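Local coordinates for protein ribokinase (Cryptococcus neoformans var. grubii serotype A, PDB 6CW5) that probably phosphorylates D-ribose at its O-5 hydroxyl, using ATP and a divalent cation, most likely magnesium, to give D-ribose 5-phosphate, at residues S12-V17 with G63-L68; T167-P172 with L189-V194; Y155-G160 with E183-H188; I72-I77 with L93-D98; D281-Y286 with K302-A307. One frame throughout, in Å; residues are numbered along the deposited sequence. Where two conformers were deposited one is given.

Contact 1. Residues S12-V17 with G63-L68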
# COMPACT_ATOMS: atom_id res chain seq x y z
N SER A 12 -26.75 9.95 3.46
CA SER A 12 -26.75 9.26 4.75
C SER A 12 -25.34 8.83 5.15
O SER A 12 -24.63 8.16 4.38
CB SER A 12 -27.67 8.05 4.72
OG SER A 12 -28.92 8.38 5.31
N SER A 13 -24.94 9.17 6.36
CA SER A 13 -23.53 9.04 6.72
C SER A 13 -23.15 7.60 7.07
O SER A 13 -23.88 6.89 7.75
CB SER A 13 -23.21 9.96 7.90
OG SER A 13 -23.47 11.31 7.55
N ARG A 14 -21.98 7.18 6.57
CA ARG A 14 -21.46 5.86 6.87
C ARG A 14 -19.95 5.95 6.89
O ARG A 14 -19.35 6.54 5.98
CB ARG A 14 -21.94 4.81 5.85
CG ARG A 14 -21.51 3.37 6.20
CD ARG A 14 -22.25 2.31 5.38
NE ARG A 14 -23.68 2.31 5.69
CZ ARG A 14 -24.28 1.45 6.50
NH1 ARG A 14 -23.60 0.48 7.10
NH2 ARG A 14 -25.58 1.55 6.71
N CYS A 15 -19.33 5.39 7.93
CA CYS A 15 -17.90 5.48 8.14
C CYS A 15 -17.22 4.16 7.82
O CYS A 15 -17.67 3.10 8.28
CB CYS A 15 -17.59 5.86 9.58
SG CYS A 15 -15.83 6.06 9.90
N LEU A 16 -16.13 4.22 7.07
CA LEU A 16 -15.26 3.06 6.92
C LEU A 16 -14.04 3.30 7.79
O LEU A 16 -13.40 4.36 7.69
CB LEU A 16 -14.84 2.87 5.47
CG LEU A 16 -13.84 1.74 5.21
CD1 LEU A 16 -14.42 0.35 5.50
CD2 LEU A 16 -13.42 1.86 3.75
N VAL A 17 -13.75 2.35 8.67
CA VAL A 17 -12.49 2.33 9.43
C VAL A 17 -11.57 1.34 8.74
O VAL A 17 -11.85 0.14 8.69
CB VAL A 17 -12.71 1.94 10.90
CG1 VAL A 17 -11.37 2.00 11.68
CG2 VAL A 17 -13.77 2.84 11.55
N GLY A 63 -23.57 5.84 17.94
CA GLY A 63 -24.74 5.87 17.10
C GLY A 63 -24.50 5.97 15.61
O GLY A 63 -25.46 6.16 14.86
N GLY A 64 -23.26 5.86 15.15
CA GLY A 64 -22.94 5.95 13.73
C GLY A 64 -22.89 4.60 13.04
O GLY A 64 -22.57 3.59 13.65
N GLN A 65 -23.23 4.59 11.76
CA GLN A 65 -23.08 3.40 10.93
C GLN A 65 -21.62 3.27 10.57
O GLN A 65 -21.04 4.21 10.01
CB GLN A 65 -23.91 3.50 9.66
CG GLN A 65 -25.38 3.59 9.89
CD GLN A 65 -25.98 2.22 10.04
OE1 GLN A 65 -26.43 1.64 9.06
NE2 GLN A 65 -25.95 1.68 11.25
N VAL A 66 -21.00 2.13 10.88
CA VAL A 66 -19.57 2.01 10.68
C VAL A 66 -19.25 0.58 10.26
O VAL A 66 -19.93 -0.37 10.66
CB VAL A 66 -18.78 2.41 11.95
CG1 VAL A 66 -19.22 1.56 13.17
CG2 VAL A 66 -17.30 2.34 11.70
N GLU A 67 -18.25 0.46 9.40
CA GLU A 67 -17.72 -0.81 8.92
C GLU A 67 -16.21 -0.83 9.15
O GLU A 67 -15.56 0.20 8.98
CB GLU A 67 -17.96 -1.01 7.41
CG GLU A 67 -19.41 -1.03 6.97
CD GLU A 67 -20.00 -2.43 6.91
OE1 GLU A 67 -19.24 -3.43 6.80
OE2 GLU A 67 -21.24 -2.52 6.98
N LEU A 68 -15.66 -1.99 9.51
CA LEU A 68 -14.22 -2.13 9.73
C LEU A 68 -13.60 -3.00 8.64
O LEU A 68 -14.15 -4.06 8.30
CB LEU A 68 -13.94 -2.73 11.12
CG LEU A 68 -12.47 -2.98 11.45
CD1 LEU A 68 -11.68 -1.67 11.50
CD2 LEU A 68 -12.34 -3.75 12.79
O HOH W 1 -24.38 7.01 10.64
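Cys15 and Val66 pair in parallel on two neighbouring strands, followed by Leu16 with Glu67 and Val17 with Leu68. Three backbone hydrogen bonds join them. Cys15 N donates to Gln65 O at 2.9 Å. Glu67 N donates to Cys15 O, and Val17 N donates to Glu67 O at 2.8 Å, nearly straight at 175°. Before Cys15 a water takes over: it donates to Ser13 O and accepts from Gln65 N.

The polar side chains meet on the Leu16 and Glu67 side. Arg14 extends with CG anti to the backbone N (chi1 -175°) and then bends at chi3, which brings its guanidinium over Gln65. Gln65 CB lies 3.8 Å above the centre of that group. Arg14 NH1 and Glu67 OE2 form a long and doubtful salt bridge of 3.8 Å, since both side chains were modelled in two conformers.

The apolar contacts lie on the other face. Val17 CG2 meets Val66 CG2 at 3.6 Å, and Val17 CG1 meets Leu68 CD1 at 3.7 Å. Helix 51-61 covers this side, with Ala56 on Val17 and Val59 and Ala60 on Val66. Strand 140-143 flanks strand 15-18 on its other edge. Such parallel pairing under helices is typical of the central sheet of the PfkB carbohydrate kinase fold.

Contact 2. Residues T167-P172 with L189-V194; sequences TSVFNP and LSWLIV
Strands 167-170 and 191-194 run parallel, 4.8 Å apart at closest approach and 20° from exact alignment, with Val169 opposite Trp191 and Phe170 opposite Leu192. Trp191 N donates to Ser168 O, Phe170 N to Trp191 O and Ile193 N to Phe170 O.

Two serines extend this pairing where the strands begin. Ser190 OG accepts from Ser168 N at 2.9 Å. In return, Ser190 N donates to Ser168 OG at 3.0 Å. Ser168 OG sits between its own backbone N and carbonyl carbon (chi1 51°), a torsion that turns it to this N-H. It also bonds to His188 O. At the far end Asn171 ND2 donates to Ile193 O at 2.9 Å, approaching from above the carbonyl plane, 39° out of it.

Apolar groups fill both faces. On one, Val169 CG1 meets Ile193 CD1 at 3.6 Å, and Thr167 CG2 lies at the edge of the Trp191 ring. On the other, Leu189 CD1 presses on Phe170 CB at 3.4 Å, and Pro172 CG touches Val194 CG1 at 3.7 Å.

The strands belong to a beta-alpha-beta unit with helix 178-183. Side-chain bonds thus prolong the backbone pairing at both ends. The amide of Asn171 is fixed beside Lys51 and Asp281, predicted substrate-binding and catalytic residues, which is consistent with a part in shaping that site.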
# COMPACT_ATOMS: atom_id res chain seq x y z
N THR A 167 -15.06 12.68 3.93
CA THR A 167 -14.45 13.33 5.08
C THR A 167 -13.50 12.32 5.72
O THR A 167 -13.94 11.28 6.22
CB THR A 167 -15.51 13.77 6.07
OG1 THR A 167 -16.38 14.73 5.46
CG2 THR A 167 -14.85 14.39 7.29
N SER A 168 -12.20 12.58 5.66
CA SER A 168 -11.23 11.62 6.16
C SER A 168 -10.61 12.15 7.45
O SER A 168 -10.35 13.34 7.58
CB SER A 168 -10.14 11.36 5.13
OG SER A 168 -9.63 12.61 4.70
N VAL A 169 -10.34 11.23 8.37
CA VAL A 169 -9.87 11.55 9.72
C VAL A 169 -8.70 10.62 10.02
O VAL A 169 -8.83 9.40 9.85
CB VAL A 169 -11.00 11.36 10.76
CG1 VAL A 169 -10.51 11.69 12.15
CG2 VAL A 169 -12.20 12.22 10.41
N PHE A 170 -7.56 11.19 10.40
CA PHE A 170 -6.33 10.40 10.56
C PHE A 170 -5.75 10.62 11.94
O PHE A 170 -5.67 11.76 12.41
CB PHE A 170 -5.34 10.83 9.49
CG PHE A 170 -3.97 10.21 9.60
CD1 PHE A 170 -3.79 8.84 9.65
CD2 PHE A 170 -2.84 11.03 9.51
CE1 PHE A 170 -2.51 8.29 9.67
CE2 PHE A 170 -1.57 10.49 9.57
CZ PHE A 170 -1.40 9.11 9.62
N ASN A 171 -5.34 9.53 12.59
CA ASN A 171 -4.68 9.58 13.90
C ASN A 171 -3.32 8.89 13.72
O ASN A 171 -3.26 7.66 13.52
CB ASN A 171 -5.57 8.87 14.91
CG ASN A 171 -4.97 8.73 16.31
OD1 ASN A 171 -5.16 7.69 16.96
ND2 ASN A 171 -4.30 9.78 16.80
N PRO A 172 -2.21 9.63 13.70
CA PRO A 172 -0.91 8.98 13.35
C PRO A 172 -0.31 8.18 14.49
O PRO A 172 0.66 8.59 15.15
CB PRO A 172 -0.03 10.16 12.95
CG PRO A 172 -0.60 11.34 13.83
CD PRO A 172 -2.09 11.09 13.90
N LEU A 189 -6.60 14.98 3.37
CA LEU A 189 -7.06 14.69 4.72
C LEU A 189 -7.98 15.79 5.22
O LEU A 189 -7.62 16.97 5.18
CB LEU A 189 -5.86 14.55 5.66
CG LEU A 189 -6.25 14.19 7.07
CD1 LEU A 189 -6.83 12.77 7.08
CD2 LEU A 189 -4.97 14.27 7.93
N SER A 190 -9.15 15.41 5.73
CA SER A 190 -10.04 16.43 6.28
C SER A 190 -9.68 16.81 7.70
O SER A 190 -9.75 18.00 8.06
CB SER A 190 -11.50 15.97 6.25
OG SER A 190 -11.86 15.41 4.99
N TRP A 191 -9.36 15.82 8.54
CA TRP A 191 -9.10 16.05 9.96
C TRP A 191 -7.90 15.26 10.44
O TRP A 191 -7.81 14.05 10.19
CB TRP A 191 -10.30 15.65 10.82
CG TRP A 191 -11.45 16.60 10.72
CD1 TRP A 191 -12.57 16.47 9.96
CD2 TRP A 191 -11.58 17.83 11.44
NE1 TRP A 191 -13.40 17.56 10.17
CE2 TRP A 191 -12.81 18.41 11.07
CE3 TRP A 191 -10.76 18.50 12.36
CZ2 TRP A 191 -13.25 19.62 11.59
CZ3 TRP A 191 -11.20 19.70 12.89
CH2 TRP A 191 -12.44 20.25 12.49
N LEU A 192 -7.00 15.92 11.16
CA LEU A 192 -5.92 15.26 11.87
C LEU A 192 -6.26 15.27 13.36
O LEU A 192 -6.56 16.33 13.91
CB LEU A 192 -4.59 15.99 11.63
CG LEU A 192 -3.40 15.62 12.52
CD1 LEU A 192 -2.86 14.22 12.11
CD2 LEU A 192 -2.29 16.67 12.40
N ILE A 193 -6.17 14.11 14.01
CA ILE A 193 -6.36 14.01 15.45
C ILE A 193 -5.04 13.58 16.07
O ILE A 193 -4.53 12.49 15.77
CB ILE A 193 -7.47 13.01 15.83
CG1 ILE A 193 -8.78 13.37 15.16
CG2 ILE A 193 -7.68 13.04 17.36
CD1 ILE A 193 -9.93 12.45 15.62
N VAL A 194 -4.49 14.42 16.95
CA VAL A 194 -3.23 14.16 17.65
C VAL A 194 -3.38 14.54 19.11
O VAL A 194 -4.26 15.31 19.48
CB VAL A 194 -2.06 14.96 17.03
CG1 VAL A 194 -1.67 14.37 15.67
CG2 VAL A 194 -2.43 16.48 16.89

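Contact 3. Residues Y155-G160 with E183-H188; sequences YLTAAG and EFPWKH
Helix 149-161 packs here against the connection that leads from helix 178-183 into strand 191-195 of the kinase core. An inverse gamma turn centred on Pro185 and a short 3-10 segment at 186-188 shape this connection. No direct hydrogen bond crosses the contact.

Leu156 is its apolar centre. With CG anti to the backbone N (chi1 173°), Leu156 sends CD2 to the Phe184 ring, 3.5 Å from Phe184 CE2. Leu156 CD2 also lies 4.0 Å from Pro185 CG, and Leu156 CD1 rests 3.7 Å from His188 O.

The His188 ring meets the helix obliquely. His188 CD2 is 3.9 Å from Thr157 CA, and His188 ND1 is 3.9 Å from Gly160 CA. Having no side chain, Gly160 lets the ring come this close. A water in the plane of the ring sits 2.7 Å from His188 ND1 and gives a weak bond to Gly160 O. Thr157 OG1 bonds back to Leu153 O in its own helix.

Phe184 also stacks on Phe170 of strand 167-170, and Leu156 touches Ser168 there. The contact therefore lies against one face of the central sheet, while Tyr155 reaches Leu16 and Arg18 on strand 15-18.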
# COMPACT_ATOMS: atom_id res chain seq x y z
N TYR A 155 -6.14 4.19 0.80
CA TYR A 155 -7.52 4.50 1.16
C TYR A 155 -7.74 6.00 1.31
O TYR A 155 -8.76 6.54 0.86
CB TYR A 155 -7.90 3.80 2.47
CG TYR A 155 -8.24 2.33 2.30
CD1 TYR A 155 -7.28 1.42 1.88
CD2 TYR A 155 -9.52 1.87 2.56
CE1 TYR A 155 -7.61 0.06 1.75
CE2 TYR A 155 -9.85 0.53 2.44
CZ TYR A 155 -8.88 -0.37 2.03
OH TYR A 155 -9.22 -1.71 1.89
N LEU A 156 -6.79 6.69 1.95
CA LEU A 156 -6.91 8.15 2.07
C LEU A 156 -6.93 8.82 0.71
O LEU A 156 -7.72 9.75 0.46
CB LEU A 156 -5.75 8.71 2.91
CG LEU A 156 -5.67 10.25 2.97
CD1 LEU A 156 -6.89 10.78 3.68
CD2 LEU A 156 -4.40 10.64 3.73
N THR A 157 -6.08 8.37 -0.20
CA THR A 157 -6.05 8.96 -1.55
C THR A 157 -7.37 8.72 -2.27
O THR A 157 -7.92 9.63 -2.91
CB THR A 157 -4.87 8.38 -2.33
OG1 THR A 157 -3.66 8.71 -1.63
CG2 THR A 157 -4.82 8.97 -3.74
N ALA A 158 -7.90 7.50 -2.16
CA ALA A 158 -9.19 7.21 -2.78
C ALA A 158 -10.29 8.07 -2.18
O ALA A 158 -11.23 8.49 -2.88
CB ALA A 158 -9.52 5.72 -2.61
N ALA A 159 -10.21 8.31 -0.87
CA ALA A 159 -11.20 9.14 -0.20
C ALA A 159 -11.12 10.57 -0.70
O ALA A 159 -12.15 11.19 -1.01
CB ALA A 159 -10.97 9.07 1.32
N GLY A 160 -9.91 11.10 -0.83
CA GLY A 160 -9.76 12.48 -1.24
C GLY A 160 -10.07 12.70 -2.69
O GLY A 160 -10.48 13.80 -3.08
N GLU A 183 6.17 13.33 3.42
CA GLU A 183 5.69 12.91 2.10
C GLU A 183 4.22 12.54 2.11
O GLU A 183 3.68 12.18 1.06
CB GLU A 183 6.53 11.72 1.62
CG GLU A 183 7.96 12.15 1.27
CD GLU A 183 8.97 11.03 1.38
OE1 GLU A 183 8.59 9.86 1.14
OE2 GLU A 183 10.15 11.33 1.72
N PHE A 184 3.59 12.58 3.28
CA PHE A 184 2.20 12.18 3.42
C PHE A 184 1.27 13.11 2.64
O PHE A 184 1.51 14.33 2.57
CB PHE A 184 1.88 12.16 4.92
CG PHE A 184 0.62 11.43 5.29
CD1 PHE A 184 0.66 10.06 5.57
CD2 PHE A 184 -0.57 12.11 5.42
CE1 PHE A 184 -0.48 9.37 5.94
CE2 PHE A 184 -1.74 11.43 5.81
CZ PHE A 184 -1.69 10.07 6.06
N PRO A 185 0.22 12.57 2.00
CA PRO A 185 -0.67 13.40 1.15
C PRO A 185 -1.69 14.16 2.00
O PRO A 185 -2.88 13.89 1.98
CB PRO A 185 -1.31 12.36 0.23
CG PRO A 185 -1.43 11.14 1.13
CD PRO A 185 -0.13 11.13 1.93
N TRP A 186 -1.19 15.12 2.78
CA TRP A 186 -2.05 15.91 3.66
C TRP A 186 -3.19 16.57 2.92
O TRP A 186 -4.24 16.84 3.51
CB TRP A 186 -1.22 16.97 4.37
CG TRP A 186 -0.14 16.32 5.21
CD1 TRP A 186 1.20 16.33 4.96
CD2 TRP A 186 -0.33 15.55 6.40
NE1 TRP A 186 1.86 15.62 5.93
CE2 TRP A 186 0.95 15.13 6.83
CE3 TRP A 186 -1.45 15.18 7.16
CZ2 TRP A 186 1.15 14.35 7.99
CZ3 TRP A 186 -1.26 14.41 8.32
CH2 TRP A 186 0.04 14.00 8.71
N LYS A 187 -3.00 16.90 1.64
CA LYS A 187 -4.06 17.61 0.94
C LYS A 187 -5.35 16.80 0.88
O LYS A 187 -6.41 17.40 0.69
CB LYS A 187 -3.64 17.99 -0.48
CG LYS A 187 -3.31 16.81 -1.37
CD LYS A 187 -2.85 17.25 -2.73
CE LYS A 187 -2.40 16.06 -3.56
NZ LYS A 187 -1.96 16.49 -4.91
N HIS A 188 -5.30 15.47 1.02
CA HIS A 188 -6.50 14.63 0.96
C HIS A 188 -7.20 14.49 2.30
O HIS A 188 -8.31 13.94 2.35
CB HIS A 188 -6.14 13.21 0.47
CG HIS A 188 -5.64 13.19 -0.93
ND1 HIS A 188 -6.23 13.92 -1.94
CD2 HIS A 188 -4.59 12.54 -1.50
CE1 HIS A 188 -5.58 13.71 -3.07
NE2 HIS A 188 -4.59 12.87 -2.83
O HOH W 2 -7.97 15.99 -2.26

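Contact 4. Residues I72-I77 with L93-D98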
# COMPACT_ATOMS: atom_id res chain seq x y z
N ILE A 72 -7.92 -10.37 10.95
CA ILE A 72 -7.58 -11.04 12.20
C ILE A 72 -7.15 -12.46 11.89
O ILE A 72 -7.32 -12.95 10.77
CB ILE A 72 -8.76 -11.06 13.20
CG1 ILE A 72 -9.97 -11.77 12.56
CG2 ILE A 72 -9.10 -9.63 13.64
CD1 ILE A 72 -11.07 -12.13 13.57
N GLY A 73 -6.62 -13.14 12.91
CA GLY A 73 -6.47 -14.57 12.83
C GLY A 73 -7.65 -15.29 13.46
O GLY A 73 -8.52 -14.66 14.06
N ASP A 74 -7.65 -16.62 13.33
CA ASP A 74 -8.65 -17.45 13.99
C ASP A 74 -8.81 -17.08 15.46
O ASP A 74 -9.92 -17.11 16.00
CB ASP A 74 -8.26 -18.93 13.90
CG ASP A 74 -8.75 -19.60 12.64
OD1 ASP A 74 -9.29 -18.91 11.76
OD2 ASP A 74 -8.59 -20.84 12.53
N ASP A 75 -7.70 -16.73 16.12
CA ASP A 75 -7.72 -16.50 17.56
C ASP A 75 -8.40 -15.19 17.93
O ASP A 75 -8.61 -14.94 19.12
CB ASP A 75 -6.30 -16.54 18.13
CG ASP A 75 -5.37 -15.48 17.54
OD1 ASP A 75 -5.70 -14.79 16.55
OD2 ASP A 75 -4.27 -15.34 18.12
N GLY A 76 -8.76 -14.37 16.95
CA GLY A 76 -9.41 -13.10 17.20
C GLY A 76 -10.88 -13.09 16.89
O GLY A 76 -11.51 -12.02 16.96
N ILE A 77 -11.48 -14.23 16.55
CA ILE A 77 -12.89 -14.23 16.18
C ILE A 77 -13.76 -13.67 17.30
O ILE A 77 -14.76 -12.99 17.04
CB ILE A 77 -13.31 -15.66 15.76
CG1 ILE A 77 -12.72 -15.97 14.39
CG2 ILE A 77 -14.83 -15.80 15.73
CD1 ILE A 77 -12.69 -17.48 14.07
N LEU A 93 -13.72 -7.62 7.39
CA LEU A 93 -12.78 -8.01 8.44
C LEU A 93 -12.42 -9.47 8.16
O LEU A 93 -13.18 -10.39 8.49
CB LEU A 93 -13.36 -7.79 9.84
CG LEU A 93 -12.41 -8.17 10.99
CD1 LEU A 93 -11.14 -7.34 10.93
CD2 LEU A 93 -13.09 -7.99 12.32
N LYS A 94 -11.27 -9.66 7.52
CA LYS A 94 -10.88 -10.94 6.99
C LYS A 94 -10.30 -11.80 8.09
O LYS A 94 -9.61 -11.30 8.98
CB LYS A 94 -9.86 -10.75 5.87
CG LYS A 94 -10.48 -10.04 4.62
CD LYS A 94 -9.45 -9.34 3.74
CE LYS A 94 -8.98 -8.00 4.33
NZ LYS A 94 -10.00 -6.91 4.33
N ILE A 95 -10.58 -13.11 8.02
CA ILE A 95 -10.00 -14.08 8.94
C ILE A 95 -8.93 -14.84 8.18
O ILE A 95 -9.23 -15.53 7.20
CB ILE A 95 -11.07 -15.02 9.51
CG1 ILE A 95 -12.15 -14.20 10.25
CG2 ILE A 95 -10.43 -16.03 10.42
CD1 ILE A 95 -13.40 -15.02 10.60
N VAL A 96 -7.70 -14.76 8.65
CA VAL A 96 -6.54 -15.23 7.90
C VAL A 96 -6.09 -16.55 8.49
O VAL A 96 -5.75 -16.61 9.68
CB VAL A 96 -5.39 -14.21 7.94
CG1 VAL A 96 -4.25 -14.69 7.06
CG2 VAL A 96 -5.89 -12.86 7.49
N LYS A 97 -6.06 -17.58 7.66
CA LYS A 97 -5.58 -18.88 8.09
C LYS A 97 -4.08 -18.84 8.35
O LYS A 97 -3.33 -18.16 7.64
CB LYS A 97 -5.91 -19.92 7.02
N ASP A 98 -3.64 -19.58 9.37
CA ASP A 98 -2.22 -19.67 9.70
C ASP A 98 -1.62 -18.30 10.03
O ASP A 98 -0.42 -18.09 9.84
CB ASP A 98 -1.42 -20.33 8.58
CG ASP A 98 -1.93 -21.71 8.22
OD1 ASP A 98 -2.43 -22.42 9.12
OD2 ASP A 98 -1.83 -22.08 7.03
O HOH W 3 -6.14 -18.07 11.65
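Strands 66-73 and 93-96 run parallel, with Ile72 facing Ile95 at a CA to CA distance of 5.1 Å. They are the two strands of a beta-alpha-beta unit whose helix, 77-85, lies between them in the chain. Strand 93-96 forms an outer edge of the main sheet within this chain. Ile72 grips the neighbour with both backbone polar atoms. Ile72 N donates to Lys94 O at 2.8 Å, and Ile72 O accepts from Val96 N at 2.8 Å. Past Gly73, segment 72-77 turns off through the 3-10 segment 74-76, in which Gly76 N donates to Gly73 O. Gly76 then takes the N-cap position of helix 77-85.

The side chains of Ile72 and Ile95 lie side by side and point the same way. Ile72 CG1 and Ile95 CG1 are 4.0 Å apart. Ile72 CG1 sits between the backbone N and the carbonyl carbon (chi1 58°), which turns it toward Ile95, while Ile72 CG2 meets Leu93 CD1 at 4.1 Å. Ile77 comes across Ile95 from the helix start, with Ile77 CG1 4.0 Å from Ile95 CD1. Lys80 of the same helix also touches Ile72, Leu93 and Ile95. Lys94 belongs to another set of partners: its NZ bonds to Lys92 O and makes a salt bridge with Asp69.

Asp74 closes the contact at the turn. Asp74 OD1 lies 3.4 Å from the methyl Ile95 CG2. Beyond Gly73 a water bridges the two segments, accepting from Asp74 N and donating to Val96 O.

Contact 5. Residues D281-Y286 with K302-A307; sequences DCFAGY and KTCLVA
Tyr286 and Ala307 form the close centre of a helix-helix contact in the PfkB kinase fold. Helices 279-292 and 297-311 follow each other in the chain and pack roughly antiparallel. The axes of their short segments approach to 8.9 Å, with 149° between their directions. No hydrogen bond joins them.

The packing is tight around four side chains. Ala307 CB stands 3.5 Å from the centroid of the Tyr286 ring, only 3° off the ring normal, a CH-pi contact over the middle of the face. Cys304 fits between the two aromatic residues. Cys304 SG is 3.4 Å from Tyr286 C, and Cys304 CB is 3.5 Å from Phe283 CE1. Tyr286 OH is held by Pro322 O.

The margins are looser. Cys282 SG is 4.4 Å from Ala307 CB, and Leu305 CD2 is equally far from Phe283 CE1. Thr303, partly exposed, meets only the edge of the Tyr286 ring. Its hydroxyl bonds to Asp299 O, one turn back in its own helix, and to Lys295 NZ.

The first segment starts with Asp281, the predicted proton acceptor, which does not touch segment 302-307; its carboxylate bonds to Lys51, Asn54 and Gln55. Cys304 SG, anti to the carbonyl carbon (chi1 -66°), stands above the Phe283 face, 4.5 Å from the ring centroid and offset toward the rim, a rather distant sulfur-aromatic contact.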
# COMPACT_ATOMS: atom_id res chain seq x y z
N ASP A 281 -8.82 6.73 21.51
CA ASP A 281 -9.60 6.05 20.48
C ASP A 281 -11.09 6.31 20.66
O ASP A 281 -11.82 6.53 19.69
CB ASP A 281 -9.31 4.55 20.51
CG ASP A 281 -7.89 4.23 20.11
OD1 ASP A 281 -7.28 5.06 19.40
OD2 ASP A 281 -7.37 3.18 20.50
N CYS A 282 -11.56 6.27 21.91
CA CYS A 282 -12.94 6.65 22.19
C CYS A 282 -13.23 8.03 21.64
O CYS A 282 -14.21 8.23 20.90
CB CYS A 282 -13.19 6.60 23.69
SG CYS A 282 -14.90 6.92 24.12
N PHE A 283 -12.39 9.01 21.97
CA PHE A 283 -12.60 10.36 21.48
C PHE A 283 -12.72 10.39 19.95
O PHE A 283 -13.65 10.99 19.40
CB PHE A 283 -11.47 11.27 21.95
CG PHE A 283 -11.62 12.69 21.51
CD1 PHE A 283 -12.33 13.58 22.29
CD2 PHE A 283 -11.08 13.13 20.32
CE1 PHE A 283 -12.49 14.90 21.88
CE2 PHE A 283 -11.24 14.43 19.90
CZ PHE A 283 -11.95 15.32 20.69
N ALA A 284 -11.80 9.71 19.26
CA ALA A 284 -11.79 9.75 17.80
C ALA A 284 -13.09 9.21 17.21
O ALA A 284 -13.66 9.79 16.29
CB ALA A 284 -10.60 8.96 17.27
N GLY A 285 -13.54 8.05 17.70
CA GLY A 285 -14.78 7.50 17.17
C GLY A 285 -16.00 8.36 17.48
O GLY A 285 -16.87 8.55 16.63
N TYR A 286 -16.08 8.90 18.71
CA TYR A 286 -17.17 9.83 19.01
C TYR A 286 -17.08 11.10 18.18
O TYR A 286 -18.12 11.65 17.79
CB TYR A 286 -17.19 10.17 20.51
CG TYR A 286 -18.20 9.34 21.26
CD1 TYR A 286 -19.47 9.84 21.54
CD2 TYR A 286 -17.91 8.02 21.65
CE1 TYR A 286 -20.42 9.07 22.21
CE2 TYR A 286 -18.86 7.24 22.32
CZ TYR A 286 -20.11 7.77 22.59
OH TYR A 286 -21.07 7.02 23.23
N LYS A 302 -18.39 18.59 22.47
CA LYS A 302 -18.85 18.51 23.85
C LYS A 302 -19.26 17.08 24.20
O LYS A 302 -18.94 16.58 25.28
CB LYS A 302 -19.99 19.49 24.09
N THR A 303 -19.94 16.39 23.26
CA THR A 303 -20.34 15.01 23.51
C THR A 303 -19.12 14.10 23.64
O THR A 303 -19.08 13.24 24.53
CB THR A 303 -21.24 14.51 22.38
OG1 THR A 303 -22.37 15.38 22.25
CG2 THR A 303 -21.75 13.10 22.67
N CYS A 304 -18.13 14.27 22.75
CA CYS A 304 -16.88 13.52 22.86
C CYS A 304 -16.29 13.62 24.25
O CYS A 304 -15.84 12.63 24.83
CB CYS A 304 -15.84 14.03 21.86
SG CYS A 304 -16.23 13.79 20.15
N LEU A 305 -16.26 14.84 24.80
CA LEU A 305 -15.62 15.06 26.09
C LEU A 305 -16.32 14.28 27.20
O LEU A 305 -15.66 13.69 28.06
CB LEU A 305 -15.61 16.56 26.41
CG LEU A 305 -14.58 17.26 25.52
CD1 LEU A 305 -14.57 18.77 25.72
CD2 LEU A 305 -13.21 16.68 25.81
N VAL A 306 -17.65 14.26 27.19
CA VAL A 306 -18.39 13.48 28.18
C VAL A 306 -18.13 11.99 27.99
O VAL A 306 -17.96 11.25 28.97
CB VAL A 306 -19.89 13.82 28.11
CG1 VAL A 306 -20.68 12.92 29.05
CG2 VAL A 306 -20.10 15.29 28.45
N ALA A 307 -18.08 11.53 26.74
CA ALA A 307 -17.94 10.10 26.47
C ALA A 307 -16.58 9.58 26.93
O ALA A 307 -16.50 8.61 27.70
CB ALA A 307 -18.15 9.81 24.99

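Overall arrangement
Contacts 1, 2 and 4 pair parallel strands of one central sheet. Contacts 1 and 4 share strand 66-73, their centres about 22 Å apart. Contact 2 lies further across, beyond strand 140-143. Along the chain the order is 1, 4, then 3 and 2, whose segments alternate, and finally 5. Contact 3 covers contact 2, with centres about 10 Å apart and Phe170 touching Trp186. Contact 5 meets contact 2 from helix 279-292, where Ile193 touches Ala284. Contacts 4 and 5 are about 29 Å apart between centres. Contacts 2 and 5 meet at the predicted active site, where Asn171 lies near Asp281; contact 4 lies at the far edge of the sheet.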